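Local coordinates for UDP-glucose 4-epimerase (Campylobacter jejuni subsp. jejuni serotype O:2, PDB 7K3P), which probably interconverts UDP-glucose and UDP-galactose, and their N-acetylated counterparts, by inverting the sugar at C4 with a tightly held NAD, at residues Gly26-His31 with Leu188-Val193; Ala90-Ala95 with Ser253-Ala258. The protein carries 2 engineered substitutions. One frame throughout, in Å; residues are numbered along the deposited sequence.

How the contacts relate
Both contacts are buried and both touch NAD, yet they differ in chemistry. Contact 1, whose centre lies about 3 Å from that of the chain, joins the start of helix 27-37 to Tyr-190, just beyond strand 184-189, and Val-193 of the short strand 192-193; its protein-protein part is apolar, while two helix-start amides and the Tyr-190 hydroxyl bond to the dinucleotide. Contact 2, whose centre lies about 11 Å from that of the chain, sets strand 90-93 and the loop after it against helix 248-261 through one aromatic pair and one valine. The contacts meet directly: Ile-28 CG2 lies 3.3 Å from Phe-94 CE1, and Leu-188 CD1 lies 3.6 Å from His-255 ND1.

Contact 1. Residues Gly26-His31 with Leu188-Val193; sequences GYIGSH and LRYFNV. With NAD (nicotinamide-adenine-dinucleotide), chain C.
Ile-28 pushes its CD1 methyl into a notch between Tyr-190 and Val-193. The methyl stands 3.7 Å from Val-193 CG1 and equally close to Tyr-190 OH, meeting the tyrosine at the ring edge, near its plane, while the two side chains approach from opposite directions. The reach comes from an extended end: CG1 is anti to the carbonyl carbon and chi2 is 176°, carrying CD1 away from the helix. Val-193 is the second bump. Its CG1 faces Ile-28, and its CG2 comes within 3.6 Å of Tyr-27 CE2, obliquely to that ring, as the two side chains slide past each other in opposite directions. With CG anti to the backbone N (chi1 -176°), the Tyr-27 ring extends beside Val-193, and its hydroxyl is bonded to Ala-194 O; Trp-340 meets this ring edge-to-face. No hydrogen bond joins the two segments directly.

Gly-26 and Gly-29 fit the GxGxxG pattern of a Rossmann-type dinucleotide fold, in which a glycine turn leads from strand 18-22 into helix 27-37. Gly-26 is the N-cap residue, and NAD passes close against its backbone, with Gly-26 N 2.9 Å from NAD O3B. The first helical amides grip the pyrophosphate almost linearly: Tyr-27 N gives a 2.8 Å bond to NAD O2A and Ile-28 N one of the same length to NAD O1N, each with an angle of 174° at the hydrogen. The helix N-terminus probably adds favourable electrostatics at these phosphates.

On the other segment, Tyr-190 runs obliquely and tightly beside the nicotinamide, its CE2 a short 3.2 Å from NAD C5N, and its OH donates to the ribose oxygen NAD O4D at 2.9 Å.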
loop_
_atom_site.group_PDB
_atom_site.type_symbol
_atom_site.label_atom_id
_atom_site.label_comp_id
_atom_site.label_asym_id
_atom_site.label_seq_id
_atom_site.Cartn_x
_atom_site.Cartn_y
_atom_site.Cartn_z
ATOM N N GLY A 26 20.432 8.627 10.891
ATOM C CA GLY A 26 20.444 9.223 9.559
ATOM C C GLY A 26 20.484 10.752 9.599
ATOM O O GLY A 26 20.676 11.346 10.664
ATOM N N TYR A 27 20.299 11.393 8.447
ATOM C CA TYR A 27 20.492 12.845 8.330
ATOM C C TYR A 27 19.472 13.642 9.132
ATOM O O TYR A 27 19.839 14.428 10.014
ATOM C CB TYR A 27 20.483 13.265 6.855
ATOM C CG TYR A 27 20.775 14.738 6.602
ATOM C CD1 TYR A 27 21.876 15.375 7.186
ATOM C CD2 TYR A 27 19.961 15.484 5.755
ATOM C CE1 TYR A 27 22.144 16.721 6.942
ATOM C CE2 TYR A 27 20.227 16.828 5.494
ATOM C CZ TYR A 27 21.317 17.439 6.088
ATOM O OH TYR A 27 21.576 18.773 5.824
ATOM N N ILE A 28 18.190 13.455 8.848
ATOM C CA ILE A 28 17.178 14.226 9.557
ATOM C C ILE A 28 16.974 13.670 10.967
ATOM O O ILE A 28 16.774 14.430 11.926
ATOM C CB ILE A 28 15.845 14.233 8.812
ATOM C CG1 ILE A 28 16.026 14.763 7.383
ATOM C CG2 ILE A 28 14.830 15.064 9.564
ATOM C CD1 ILE A 28 14.736 14.694 6.563
ATOM N N GLY A 29 17.019 12.341 11.086
ATOM C CA GLY A 29 16.891 11.681 12.378
ATOM C C GLY A 29 17.914 12.117 13.428
ATOM O O GLY A 29 17.551 12.361 14.587
ATOM N N SER A 30 19.185 12.211 13.040
ATOM C CA SER A 30 20.224 12.608 13.987
ATOM C C SER A 30 20.063 14.074 14.405
ATOM O O SER A 30 20.277 14.419 15.569
ATOM C CB SER A 30 21.615 12.376 13.408
ATOM O OG SER A 30 21.835 13.179 12.269
ATOM N N HIS A 31 19.686 14.934 13.462
ATOM C CA HIS A 31 19.422 16.335 13.795
ATOM C C HIS A 31 18.217 16.474 14.705
ATOM O O HIS A 31 18.186 17.340 15.590
ATOM C CB HIS A 31 19.213 17.164 12.530
ATOM C CG HIS A 31 20.480 17.470 11.811
ATOM N ND1 HIS A 31 21.135 16.546 11.028
ATOM C CD2 HIS A 31 21.239 18.594 11.785
ATOM C CE1 HIS A 31 22.232 17.091 10.532
ATOM N NE2 HIS A 31 22.315 18.331 10.976
ATOM N N LEU A 188 3.893 14.022 8.373
ATOM C CA LEU A 188 4.535 15.228 7.851
ATOM C C LEU A 188 4.973 15.024 6.391
ATOM O O LEU A 188 5.703 14.069 6.077
ATOM C CB LEU A 188 5.733 15.629 8.734
ATOM C CG LEU A 188 5.405 15.921 10.203
ATOM C CD1 LEU A 188 6.632 16.382 10.965
ATOM C CD2 LEU A 188 4.322 16.988 10.282
ATOM N N ARG A 189 4.520 15.903 5.494
ATOM C CA ARG A 189 4.981 15.872 4.097
ATOM C C ARG A 189 5.818 17.115 3.814
ATOM O O ARG A 189 5.501 18.204 4.308
ATOM C CB ARG A 189 3.794 15.842 3.142
ATOM C CG ARG A 189 2.811 14.694 3.358
ATOM C CD ARG A 189 1.573 14.929 2.531
ATOM N NE ARG A 189 0.557 13.902 2.735
ATOM C CZ ARG A 189 -0.742 14.120 2.601
ATOM N NH1 ARG A 189 -1.174 15.335 2.250
ATOM N NH2 ARG A 189 -1.597 13.136 2.821
ATOM N N TYR A 190 6.875 16.962 3.020
ATOM C CA TYR A 190 7.731 18.091 2.683
ATOM C C TYR A 190 8.555 17.785 1.452
ATOM O O TYR A 190 8.688 16.619 1.046
ATOM C CB TYR A 190 8.648 18.468 3.863
ATOM C CG TYR A 190 9.285 17.278 4.575
ATOM C CD1 TYR A 190 8.565 16.517 5.490
ATOM C CD2 TYR A 190 10.614 16.946 4.352
ATOM C CE1 TYR A 190 9.165 15.425 6.161
ATOM C CE2 TYR A 190 11.212 15.889 5.014
ATOM C CZ TYR A 190 10.484 15.133 5.907
ATOM O OH TYR A 190 11.101 14.077 6.550
ATOM N N PHE A 191 9.097 18.836 0.851
ATOM C CA PHE A 191 9.954 18.679 -0.309
ATOM C C PHE A 191 11.393 18.406 0.126
ATOM O O PHE A 191 11.633 17.929 1.238
ATOM C CB PHE A 191 9.846 19.919 -1.203
ATOM C CG PHE A 191 8.582 19.953 -2.016
ATOM C CD1 PHE A 191 8.519 19.308 -3.250
ATOM C CD2 PHE A 191 7.446 20.593 -1.536
ATOM C CE1 PHE A 191 7.345 19.319 -4.004
ATOM C CE2 PHE A 191 6.268 20.612 -2.282
ATOM C CZ PHE A 191 6.215 19.975 -3.520
ATOM N N ASN A 192 12.348 18.723 -0.736
ATOM C CA ASN A 192 13.736 18.352 -0.508
ATOM C C ASN A 192 14.357 19.066 0.706
ATOM O O ASN A 192 14.094 20.261 0.945
ATOM C CB ASN A 192 14.549 18.664 -1.761
ATOM C CG ASN A 192 16.006 18.250 -1.628
ATOM O OD1 ASN A 192 16.908 19.095 -1.561
ATOM N ND2 ASN A 192 16.241 16.944 -1.565
ATOM N N VAL A 193 15.180 18.358 1.474
ATOM C CA VAL A 193 15.893 19.036 2.556
ATOM C C VAL A 193 17.374 19.240 2.244
ATOM O O VAL A 193 18.087 18.299 1.904
ATOM C CB VAL A 193 15.612 18.437 3.967
ATOM C CG1 VAL A 193 14.567 17.341 3.914
ATOM C CG2 VAL A 193 16.888 18.021 4.670
HETATM P PA NAD C . 18.480 8.960 5.839
HETATM O O1A NAD C . 18.892 7.845 4.910
HETATM O O2A NAD C . 19.661 9.810 6.212
HETATM O O5B NAD C . 17.881 8.383 7.181
HETATM C C5B NAD C . 17.326 7.100 7.156
HETATM C C4B NAD C . 17.785 6.344 8.340
HETATM O O4B NAD C . 17.005 5.205 8.564
HETATM C C3B NAD C . 19.264 5.878 8.171
HETATM O O3B NAD C . 20.203 6.235 9.256
HETATM C C2B NAD C . 19.121 4.372 7.844
HETATM O O2B NAD C . 20.193 3.628 8.239
HETATM C C1B NAD C . 17.875 4.071 8.612
HETATM N N9A NAD C . 17.198 2.855 8.135
HETATM C C8A NAD C . 16.797 2.597 6.873
HETATM N N7A NAD C . 16.235 1.380 6.800
HETATM C C5A NAD C . 16.252 0.817 8.014
HETATM C C6A NAD C . 15.824 -0.416 8.534
HETATM N N6A NAD C . 15.186 -1.380 7.669
HETATM N N1A NAD C . 15.981 -0.685 9.846
HETATM C C2A NAD C . 16.565 0.190 10.683
HETATM N N3A NAD C . 17.014 1.400 10.213
HETATM C C4A NAD C . 16.869 1.736 8.898
HETATM O O3 NAD C . 17.358 9.812 5.103
HETATM P PN NAD C . 16.850 11.217 5.612
HETATM O O1N NAD C . 17.343 11.485 7.022
HETATM O O2N NAD C . 17.370 12.256 4.666
HETATM O O5D NAD C . 15.269 11.194 5.580
HETATM C C5D NAD C . 14.591 10.553 6.635
HETATM C C4D NAD C . 13.098 10.468 6.366
HETATM O O4D NAD C . 12.584 11.710 5.935
HETATM C C3D NAD C . 12.696 9.375 5.383
HETATM O O3D NAD C . 11.529 8.789 5.800
HETATM C C2D NAD C . 12.395 10.071 4.124
HETATM O O2D NAD C . 11.504 9.405 3.308
HETATM C C1D NAD C . 11.895 11.441 4.655
HETATM N N1N NAD C . 12.032 12.607 3.665
HETATM C C2N NAD C . 13.323 13.015 3.393
HETATM C C3N NAD C . 13.526 14.070 2.509
HETATM C C7N NAD C . 14.930 14.526 2.204
HETATM O O7N NAD C . 15.905 13.976 2.692
HETATM N N7N NAD C . 15.114 15.621 1.312
HETATM C C4N NAD C . 12.440 14.697 1.928
HETATM C C5N NAD C . 11.158 14.280 2.207
HETATM C C6N NAD C . 10.935 13.216 3.091
#

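Contact 2. Residues Ala90-Ala95 with Ser253-Ala258; sequences AIVHFA and SAHLAA. With NAD (nicotinamide-adenine-dinucleotide), chain C.
Phe-94 CE1 sits over one face of the His-255 imidazole, 3.5 Å from NE2 and displaced toward the rim of that ring. The rings lean against each other obliquely, centroids 4.6 Å apart and planes at 37°. This is the tight part of the contact: CE1 and CZ of Phe-94 span the imidazole, with CZ 3.7 Å from His-255 CD2, and the two side chains approach from opposite directions. For Phe-94 the first torsion, -70°, places CG beside the backbone N and anti to the carbonyl carbon, directing the ring at the helix although its CB sets off to one side.

The pairing is looser along the strand. Val-92 CG1, anti to the backbone N, reaches His-255 CD2 at 3.9 Å and obliquely to the ring; it is the valine's one cross-contact, and the nearest CA atoms, those of Val-92 and His-255, are still 7.5 Å apart. Strand 90-93 is a central strand of the parallel Rossmann-type sheet, and helix 248-261 covers the face to which Val-92 points; His-93 points away from that helix. Both nitrogens of His-255 have partners, ND1 at Ile-251 O one turn back and NE2 at Ser-136 OG on the adjoining strand 132-136, which fixes the rotation of the ring under Phe-94.

Toward the more solvent-accessible side of the helix, Ser-253 and Leu-256 are partly exposed; Leu-256 does not touch 90-95 and packs instead on Phe-36 of helix 27-37. At the backbone end of the phenylalanine, Phe-94 O accepts a 2.8 Å bond from the ribose hydroxyl NAD O3D, while Ala-95 CA approaches NAD O4B to 3.3 Å.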
loop_
_atom_site.group_PDB
_atom_site.type_symbol
_atom_site.label_atom_id
_atom_site.label_comp_id
_atom_site.label_asym_id
_atom_site.label_seq_id
_atom_site.Cartn_x
_atom_site.Cartn_y
_atom_site.Cartn_z
ATOM N N ALA A 90 5.807 7.340 22.493
ATOM C CA ALA A 90 5.771 7.852 21.126
ATOM C C ALA A 90 6.897 7.308 20.263
ATOM O O ALA A 90 7.976 6.926 20.758
ATOM C CB ALA A 90 5.801 9.393 21.114
ATOM N N ILE A 91 6.630 7.292 18.960
ATOM C CA ILE A 91 7.652 7.006 17.967
ATOM C C ILE A 91 7.646 8.120 16.919
ATOM O O ILE A 91 6.586 8.608 16.517
ATOM C CB ILE A 91 7.433 5.628 17.290
ATOM C CG1 ILE A 91 8.489 5.378 16.212
ATOM C CG2 ILE A 91 6.048 5.527 16.660
ATOM C CD1 ILE A 91 8.373 3.976 15.614
ATOM N N VAL A 92 8.844 8.520 16.519
ATOM C CA VAL A 92 9.062 9.426 15.416
ATOM C C VAL A 92 9.790 8.595 14.381
ATOM O O VAL A 92 10.943 8.192 14.594
ATOM C CB VAL A 92 9.921 10.622 15.837
ATOM C CG1 VAL A 92 10.141 11.551 14.654
ATOM C CG2 VAL A 92 9.237 11.381 17.006
ATOM N N HIS A 93 9.106 8.322 13.266
ATOM C CA HIS A 93 9.556 7.304 12.307
ATOM C C HIS A 93 10.212 7.882 11.032
ATOM O O HIS A 93 9.515 8.265 10.084
ATOM C CB HIS A 93 8.358 6.410 11.946
ATOM C CG HIS A 93 8.668 5.323 10.965
ATOM N ND1 HIS A 93 9.880 4.628 10.970
ATOM C CD2 HIS A 93 7.949 4.797 9.950
ATOM C CE1 HIS A 93 9.867 3.739 10.002
ATOM N NE2 HIS A 93 8.711 3.809 9.360
ATOM N N PHE A 94 11.540 7.934 11.013
ATOM C CA PHE A 94 12.307 8.442 9.872
ATOM C C PHE A 94 12.829 7.332 8.948
ATOM O O PHE A 94 13.147 7.593 7.778
ATOM C CB PHE A 94 13.556 9.192 10.349
ATOM C CG PHE A 94 13.277 10.502 11.034
ATOM C CD1 PHE A 94 12.961 11.642 10.299
ATOM C CD2 PHE A 94 13.382 10.604 12.413
ATOM C CE1 PHE A 94 12.720 12.857 10.940
ATOM C CE2 PHE A 94 13.140 11.807 13.063
ATOM C CZ PHE A 94 12.817 12.940 12.327
ATOM N N ALA A 95 13.010 6.125 9.491
ATOM C CA ALA A 95 13.672 5.042 8.753
ATOM C C ALA A 95 12.938 4.715 7.453
ATOM O O ALA A 95 11.732 4.447 7.450
ATOM C CB ALA A 95 13.798 3.783 9.627
ATOM N N SER A 253 12.866 20.398 13.702
ATOM C CA SER A 253 12.056 20.994 14.763
ATOM C C SER A 253 10.563 20.752 14.538
ATOM O O SER A 253 9.784 20.628 15.489
ATOM C CB SER A 253 12.374 22.499 14.928
ATOM O OG SER A 253 11.944 23.243 13.796
ATOM N N ALA A 254 10.150 20.651 13.278
ATOM C CA ALA A 254 8.726 20.411 12.991
ATOM C C ALA A 254 8.265 19.045 13.477
ATOM O O ALA A 254 7.078 18.826 13.726
ATOM C CB ALA A 254 8.434 20.568 11.491
ATOM N N HIS A 255 9.197 18.105 13.587
ATOM C CA HIS A 255 8.832 16.786 14.094
ATOM C C HIS A 255 8.560 16.876 15.608
ATOM O O HIS A 255 7.614 16.266 16.118
ATOM C CB HIS A 255 9.917 15.767 13.740
ATOM C CG HIS A 255 9.839 15.282 12.322
ATOM N ND1 HIS A 255 10.232 16.050 11.244
ATOM C CD2 HIS A 255 9.390 14.111 11.806
ATOM C CE1 HIS A 255 10.049 15.362 10.128
ATOM N NE2 HIS A 255 9.541 14.184 10.439
ATOM N N LEU A 256 9.371 17.668 16.309
ATOM C CA LEU A 256 9.117 17.946 17.722
ATOM C C LEU A 256 7.773 18.644 17.853
ATOM O O LEU A 256 6.933 18.249 18.668
ATOM C CB LEU A 256 10.243 18.799 18.325
ATOM C CG LEU A 256 11.477 18.047 18.825
ATOM C CD1 LEU A 256 12.338 17.517 17.666
ATOM C CD2 LEU A 256 12.313 18.932 19.766
ATOM N N ALA A 257 7.542 19.658 17.017
ATOM C CA ALA A 257 6.267 20.369 17.077
ATOM C C ALA A 257 5.083 19.439 16.828
ATOM O O ALA A 257 4.030 19.613 17.437
ATOM C CB ALA A 257 6.247 21.568 16.113
ATOM N N ALA A 258 5.255 18.454 15.938
ATOM C CA ALA A 258 4.185 17.493 15.607
ATOM C C ALA A 258 3.842 16.618 16.808
ATOM O O ALA A 258 2.683 16.262 17.035
ATOM C CB ALA A 258 4.611 16.597 14.419
HETATM P PA NAD C . 18.480 8.960 5.839
HETATM O O1A NAD C . 18.892 7.845 4.910
HETATM O O2A NAD C . 19.661 9.810 6.212
HETATM O O5B NAD C . 17.881 8.383 7.181
HETATM C C5B NAD C . 17.326 7.100 7.156
HETATM C C4B NAD C . 17.785 6.344 8.340
HETATM O O4B NAD C . 17.005 5.205 8.564
HETATM C C3B NAD C . 19.264 5.878 8.171
HETATM O O3B NAD C . 20.203 6.235 9.256
HETATM C C2B NAD C . 19.121 4.372 7.844
HETATM O O2B NAD C . 20.193 3.628 8.239
HETATM C C1B NAD C . 17.875 4.071 8.612
HETATM N N9A NAD C . 17.198 2.855 8.135
HETATM C C8A NAD C . 16.797 2.597 6.873
HETATM N N7A NAD C . 16.235 1.380 6.800
HETATM C C5A NAD C . 16.252 0.817 8.014
HETATM C C6A NAD C . 15.824 -0.416 8.534
HETATM N N6A NAD C . 15.186 -1.380 7.669
HETATM N N1A NAD C . 15.981 -0.685 9.846
HETATM C C2A NAD C . 16.565 0.190 10.683
HETATM N N3A NAD C . 17.014 1.400 10.213
HETATM C C4A NAD C . 16.869 1.736 8.898
HETATM O O3 NAD C . 17.358 9.812 5.103
HETATM P PN NAD C . 16.850 11.217 5.612
HETATM O O1N NAD C . 17.343 11.485 7.022
HETATM O O2N NAD C . 17.370 12.256 4.666
HETATM O O5D NAD C . 15.269 11.194 5.580
HETATM C C5D NAD C . 14.591 10.553 6.635
HETATM C C4D NAD C . 13.098 10.468 6.366
HETATM O O4D NAD C . 12.584 11.710 5.935
HETATM C C3D NAD C . 12.696 9.375 5.383
HETATM O O3D NAD C . 11.529 8.789 5.800
HETATM C C2D NAD C . 12.395 10.071 4.124
HETATM O O2D NAD C . 11.504 9.405 3.308
HETATM C C1D NAD C . 11.895 11.441 4.655
HETATM N N1N NAD C . 12.032 12.607 3.665
HETATM C C2N NAD C . 13.323 13.015 3.393
HETATM C C3N NAD C . 13.526 14.070 2.509
HETATM C C7N NAD C . 14.930 14.526 2.204
HETATM O O7N NAD C . 15.905 13.976 2.692
HETATM N N7N NAD C . 15.114 15.621 1.312
HETATM C C4N NAD C . 12.440 14.697 1.928
HETATM C C5N NAD C . 11.158 14.280 2.207
HETATM C C6N NAD C . 10.935 13.216 3.091
#